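Tat pathway signal sequence domain protein (Parabacteroides merdae, PDB 4Q9A) is a putative GDSL-like lipase of the SGNH hydrolase clan that probably hydrolyses ester bonds. Local coordinates at residues A[141-153]-A[182-195]. Numbering follows the deposited sequence.
Sequences TQIVLCEPFTLRD and TIFVPFQSGFDAAV
Strand 183-185 closes one edge of the five-stranded parallel sheet of this SGNH-hydrolase fold by pairing with strand 142-146. The parallel ladder starts with Ile183 N bonded to Ile143 O and ends with Glu147 N donating to Val185 O (2.8 Å). On one face of the sheet Val144 CG1 meets Val185 CG2 at 3.6 Å; on the other, the Phe184 ring brings CZ against CB and CG of Glu147.

With CG anti to the backbone N (chi1 -170°) and the chain extended beyond, Glu147 reaches the first turn of helix 187-194, where OE1 accepts Gln188 N at 3.0 Å from above the carboxylate plane; OE2 has a weak, long ion pair with Arg170.

Gln188, bent at chi2 (63°), turns its amide back to the loop and grips Thr150 twice: OE1 accepts Thr150 N at 3.1 Å, and NE2 donates almost straight to Thr150 O at 2.8 Å. NE2 also donates to Asp192 OD1, one turn on in the helix. The threonine hydroxyl bonds instead to Tyr163. A leucine in place of Gln188 would probably leave both backbone groups of Thr150 without these partners and let the loop drift from the helix.

Beside this polar grip, Phe149 and Phe191 form an offset stack (centroids 5.0 Å apart), and Leu151 CD1 makes a CH-pi contact over a face of Phe191. The Phe187 ring packs obliquely beside Phe149, its CE2 3.5 Å from Cys146 CB. Met218 and Leu217 adjoin this aromatic cluster. Side-chain amide and carboxylate thus take over where strand pairing stops, tying the buried part of the loop, 147-151, to the helix.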
loop_
_atom_site.group_PDB
_atom_site.type_symbol
_atom_site.label_atom_id
_atom_site.label_comp_id
_atom_site.label_asym_id
_atom_site.label_seq_id
_atom_site.Cartn_x
_atom_site.Cartn_y
_atom_site.Cartn_z
ATOM N N THR A 141 22.557 6.054 -13.757
ATOM C CA THR A 141 21.409 5.346 -13.216
ATOM C C THR A 141 21.866 4.281 -12.207
ATOM O O THR A 141 22.790 3.486 -12.480
ATOM C CB THR A 141 20.563 4.741 -14.341
ATOM O OG1 THR A 141 20.092 5.826 -15.153
ATOM C CG2 THR A 141 19.359 3.948 -13.814
ATOM N N GLN A 142 21.197 4.291 -11.046
ATOM C CA GLN A 142 21.364 3.328 -9.993
ATOM C C GLN A 142 20.374 2.206 -10.272
ATOM O O GLN A 142 19.163 2.449 -10.327
ATOM C CB GLN A 142 21.113 3.995 -8.642
ATOM C CG GLN A 142 22.141 5.029 -8.258
ATOM C CD GLN A 142 21.813 5.629 -6.915
ATOM O OE1 GLN A 142 22.000 5.012 -5.854
ATOM N NE2 GLN A 142 21.332 6.855 -6.927
ATOM N N ILE A 143 20.889 0.984 -10.514
ATOM C CA ILE A 143 20.043 -0.170 -10.806
ATOM C C ILE A 143 19.788 -1.011 -9.523
ATOM O O ILE A 143 20.691 -1.257 -8.712
ATOM C CB ILE A 143 20.609 -1.048 -11.960
ATOM C CG1 ILE A 143 20.984 -0.208 -13.181
ATOM C CG2 ILE A 143 19.617 -2.157 -12.343
ATOM C CD1 ILE A 143 21.770 -0.954 -14.240
ATOM N N VAL A 144 18.516 -1.427 -9.379
ATOM C CA VAL A 144 17.957 -2.311 -8.373
ATOM C C VAL A 144 17.505 -3.524 -9.161
ATOM O O VAL A 144 16.496 -3.452 -9.862
ATOM C CB VAL A 144 16.800 -1.694 -7.526
ATOM C CG1 VAL A 144 16.403 -2.625 -6.399
ATOM C CG2 VAL A 144 17.163 -0.334 -6.973
ATOM N N LEU A 145 18.296 -4.602 -9.117
ATOM C CA LEU A 145 17.972 -5.859 -9.781
ATOM C C LEU A 145 17.328 -6.784 -8.753
ATOM O O LEU A 145 17.909 -7.014 -7.693
ATOM C CB LEU A 145 19.213 -6.483 -10.436
ATOM C CG LEU A 145 18.937 -7.628 -11.411
ATOM C CD1 LEU A 145 18.200 -7.150 -12.663
ATOM C CD2 LEU A 145 20.206 -8.340 -11.771
ATOM N N CYS A 146 16.106 -7.256 -9.042
ATOM C CA CYS A 146 15.307 -8.105 -8.154
ATOM C C CYS A 146 15.441 -9.590 -8.503
ATOM O O CYS A 146 15.534 -9.958 -9.688
ATOM C CB CYS A 146 13.847 -7.675 -8.199
ATOM S SG CYS A 146 13.555 -5.958 -7.708
ATOM N N GLU A 147 15.409 -10.437 -7.466
ATOM C CA GLU A 147 15.506 -11.887 -7.620
ATOM C C GLU A 147 14.172 -12.465 -8.135
ATOM O O GLU A 147 13.148 -12.315 -7.445
ATOM C CB GLU A 147 15.907 -12.568 -6.278
ATOM C CG GLU A 147 16.253 -14.044 -6.401
ATOM C CD GLU A 147 16.638 -14.763 -5.122
ATOM O OE1 GLU A 147 16.097 -14.417 -4.047
ATOM O OE2 GLU A 147 17.463 -15.701 -5.203
ATOM N N PRO A 148 14.168 -13.172 -9.305
ATOM C CA PRO A 148 12.932 -13.867 -9.740
ATOM C C PRO A 148 12.615 -14.987 -8.730
ATOM O O PRO A 148 13.552 -15.541 -8.135
ATOM C CB PRO A 148 13.282 -14.388 -11.131
ATOM C CG PRO A 148 14.756 -14.493 -11.142
ATOM C CD PRO A 148 15.306 -13.477 -10.195
ATOM N N PHE A 149 11.324 -15.267 -8.458
ATOM C CA PHE A 149 10.940 -16.196 -7.389
ATOM C C PHE A 149 9.698 -17.037 -7.680
ATOM O O PHE A 149 8.933 -16.727 -8.594
ATOM C CB PHE A 149 10.645 -15.369 -6.106
ATOM C CG PHE A 149 9.552 -14.330 -6.312
ATOM C CD1 PHE A 149 8.211 -14.662 -6.147
ATOM C CD2 PHE A 149 9.863 -13.046 -6.750
ATOM C CE1 PHE A 149 7.203 -13.731 -6.423
ATOM C CE2 PHE A 149 8.858 -12.114 -7.009
ATOM C CZ PHE A 149 7.533 -12.462 -6.840
ATOM N N THR A 150 9.434 -18.023 -6.795
ATOM C CA THR A 150 8.254 -18.898 -6.797
ATOM C C THR A 150 7.919 -19.400 -5.391
ATOM O O THR A 150 8.817 -19.631 -4.570
ATOM C CB THR A 150 8.419 -20.142 -7.695
ATOM O OG1 THR A 150 9.512 -20.927 -7.203
ATOM C CG2 THR A 150 8.558 -19.820 -9.186
ATOM N N LEU A 151 6.623 -19.648 -5.158
ATOM C CA LEU A 151 6.086 -20.266 -3.962
ATOM C C LEU A 151 5.647 -21.698 -4.402
ATOM O O LEU A 151 4.728 -21.850 -5.211
ATOM C CB LEU A 151 4.970 -19.395 -3.372
ATOM C CG LEU A 151 5.441 -18.061 -2.719
ATOM C CD1 LEU A 151 5.427 -16.878 -3.731
ATOM C CD2 LEU A 151 4.591 -17.719 -1.502
ATOM N N ARG A 152 6.418 -22.723 -3.968
ATOM C CA ARG A 152 6.290 -24.137 -4.328
ATOM C C ARG A 152 4.861 -24.699 -4.213
ATOM O O ARG A 152 4.454 -25.542 -5.040
ATOM C CB ARG A 152 7.235 -24.990 -3.478
ATOM C CG ARG A 152 8.698 -24.856 -3.871
ATOM C CD ARG A 152 9.553 -26.010 -3.379
ATOM N NE ARG A 152 10.953 -25.865 -3.797
ATOM C CZ ARG A 152 11.769 -26.880 -4.063
ATOM N NH1 ARG A 152 11.338 -28.134 -3.965
ATOM N NH2 ARG A 152 13.022 -26.652 -4.437
ATOM N N ASP A 153 4.107 -24.250 -3.185
ATOM C CA ASP A 153 2.734 -24.714 -2.997
ATOM C C ASP A 153 1.707 -23.768 -3.650
ATOM O O ASP A 153 0.550 -23.703 -3.228
ATOM C CB ASP A 153 2.405 -24.949 -1.513
ATOM C CG ASP A 153 1.374 -26.056 -1.260
ATOM O OD1 ASP A 153 1.109 -26.865 -2.198
ATOM O OD2 ASP A 153 0.851 -26.135 -0.118
ATOM N N THR A 182 25.153 -3.779 -8.781
ATOM C CA THR A 182 23.830 -3.208 -8.526
ATOM C C THR A 182 23.319 -3.618 -7.136
ATOM O O THR A 182 23.967 -4.406 -6.436
ATOM C CB THR A 182 22.831 -3.683 -9.604
ATOM O OG1 THR A 182 22.505 -5.052 -9.375
ATOM C CG2 THR A 182 23.351 -3.507 -11.011
ATOM N N ILE A 183 22.138 -3.106 -6.764
ATOM C CA ILE A 183 21.464 -3.529 -5.534
ATOM C C ILE A 183 20.687 -4.806 -5.918
ATOM O O ILE A 183 20.184 -4.908 -7.053
ATOM C CB ILE A 183 20.568 -2.419 -4.887
ATOM C CG1 ILE A 183 21.407 -1.164 -4.490
ATOM C CG2 ILE A 183 19.696 -2.963 -3.730
ATOM C CD1 ILE A 183 21.835 -1.026 -3.060
ATOM N N PHE A 184 20.643 -5.786 -4.998
ATOM C CA PHE A 184 19.960 -7.036 -5.255
ATOM C C PHE A 184 18.859 -7.298 -4.190
ATOM O O PHE A 184 19.139 -7.344 -2.985
ATOM C CB PHE A 184 20.984 -8.176 -5.343
ATOM C CG PHE A 184 20.394 -9.476 -5.827
ATOM C CD1 PHE A 184 19.968 -9.621 -7.147
ATOM C CD2 PHE A 184 20.238 -10.550 -4.959
ATOM C CE1 PHE A 184 19.396 -10.825 -7.589
ATOM C CE2 PHE A 184 19.668 -11.751 -5.399
ATOM C CZ PHE A 184 19.264 -11.886 -6.716
ATOM N N VAL A 185 17.598 -7.424 -4.636
ATOM C CA VAL A 185 16.492 -7.699 -3.709
ATOM C C VAL A 185 16.271 -9.234 -3.722
ATOM O O VAL A 185 15.898 -9.786 -4.763
ATOM C CB VAL A 185 15.187 -6.884 -3.973
ATOM C CG1 VAL A 185 14.295 -6.908 -2.739
ATOM C CG2 VAL A 185 15.485 -5.440 -4.367
ATOM N N PRO A 186 16.587 -9.949 -2.608
ATOM C CA PRO A 186 16.475 -11.421 -2.618
ATOM C C PRO A 186 15.082 -11.914 -2.224
ATOM O O PRO A 186 14.891 -12.488 -1.137
ATOM C CB PRO A 186 17.543 -11.848 -1.607
ATOM C CG PRO A 186 17.647 -10.691 -0.651
ATOM C CD PRO A 186 17.081 -9.464 -1.300
ATOM N N PHE A 187 14.115 -11.707 -3.127
ATOM C CA PHE A 187 12.710 -12.049 -2.918
ATOM C C PHE A 187 12.484 -13.502 -2.497
ATOM O O PHE A 187 11.664 -13.726 -1.614
ATOM C CB PHE A 187 11.884 -11.734 -4.160
ATOM C CG PHE A 187 11.629 -10.267 -4.428
ATOM C CD1 PHE A 187 11.380 -9.382 -3.383
ATOM C CD2 PHE A 187 11.529 -9.791 -5.725
ATOM C CE1 PHE A 187 11.081 -8.044 -3.631
ATOM C CE2 PHE A 187 11.240 -8.446 -5.972
ATOM C CZ PHE A 187 11.012 -7.582 -4.923
ATOM N N GLN A 188 13.229 -14.470 -3.064
ATOM C CA GLN A 188 13.080 -15.885 -2.728
ATOM C C GLN A 188 13.289 -16.137 -1.225
ATOM O O GLN A 188 12.430 -16.771 -0.611
ATOM C CB GLN A 188 14.013 -16.778 -3.581
ATOM C CG GLN A 188 13.627 -18.261 -3.638
ATOM C CD GLN A 188 12.283 -18.524 -4.285
ATOM O OE1 GLN A 188 12.146 -18.631 -5.517
ATOM N NE2 GLN A 188 11.259 -18.687 -3.446
ATOM N N SER A 189 14.370 -15.587 -0.629
ATOM C CA SER A 189 14.694 -15.726 0.802
ATOM C C SER A 189 13.541 -15.254 1.672
ATOM O O SER A 189 13.203 -15.921 2.666
ATOM C CB SER A 189 15.937 -14.921 1.144
ATOM O OG SER A 189 16.922 -15.127 0.147
ATOM N N GLY A 190 12.933 -14.126 1.265
ATOM C CA GLY A 190 11.799 -13.531 1.956
ATOM C C GLY A 190 10.586 -14.417 1.908
ATOM O O GLY A 190 9.931 -14.625 2.931
ATOM N N PHE A 191 10.295 -14.969 0.723
ATOM C CA PHE A 191 9.132 -15.836 0.546
ATOM C C PHE A 191 9.368 -17.204 1.197
ATOM O O PHE A 191 8.441 -17.771 1.792
ATOM C CB PHE A 191 8.739 -15.949 -0.932
ATOM C CG PHE A 191 7.900 -14.773 -1.403
ATOM C CD1 PHE A 191 6.607 -14.576 -0.917
ATOM C CD2 PHE A 191 8.398 -13.871 -2.346
ATOM C CE1 PHE A 191 5.838 -13.488 -1.342
ATOM C CE2 PHE A 191 7.614 -12.802 -2.800
ATOM C CZ PHE A 191 6.341 -12.616 -2.286
ATOM N N ASP A 192 10.628 -17.670 1.175
ATOM C CA ASP A 192 11.035 -18.919 1.817
ATOM C C ASP A 192 10.749 -18.839 3.326
ATOM O O ASP A 192 10.366 -19.836 3.947
ATOM C CB ASP A 192 12.527 -19.202 1.547
ATOM C CG ASP A 192 12.875 -19.741 0.159
ATOM O OD1 ASP A 192 11.956 -19.835 -0.702
ATOM O OD2 ASP A 192 14.064 -20.056 -0.072
ATOM N N ALA A 193 10.880 -17.621 3.890
ATOM C CA ALA A 193 10.649 -17.308 5.302
ATOM C C ALA A 193 9.157 -17.119 5.619
ATOM O O ALA A 193 8.665 -17.618 6.640
ATOM C CB ALA A 193 11.415 -16.047 5.664
ATOM N N ALA A 194 8.463 -16.348 4.749
ATOM C CA ALA A 194 7.051 -15.995 4.861
ATOM C C ALA A 194 6.140 -17.248 4.942
ATOM O O ALA A 194 5.261 -17.317 5.815
ATOM C CB ALA A 194 6.659 -15.125 3.683
ATOM N N VAL A 195 6.416 -18.264 4.094
ATOM C CA VAL A 195 5.653 -19.515 4.052
ATOM C C VAL A 195 5.773 -20.317 5.373
ATOM O O VAL A 195 4.935 -21.193 5.621
ATOM C CB VAL A 195 5.991 -20.398 2.840
ATOM C CG1 VAL A 195 5.627 -19.696 1.547
ATOM C CG2 VAL A 195 7.453 -20.823 2.848
#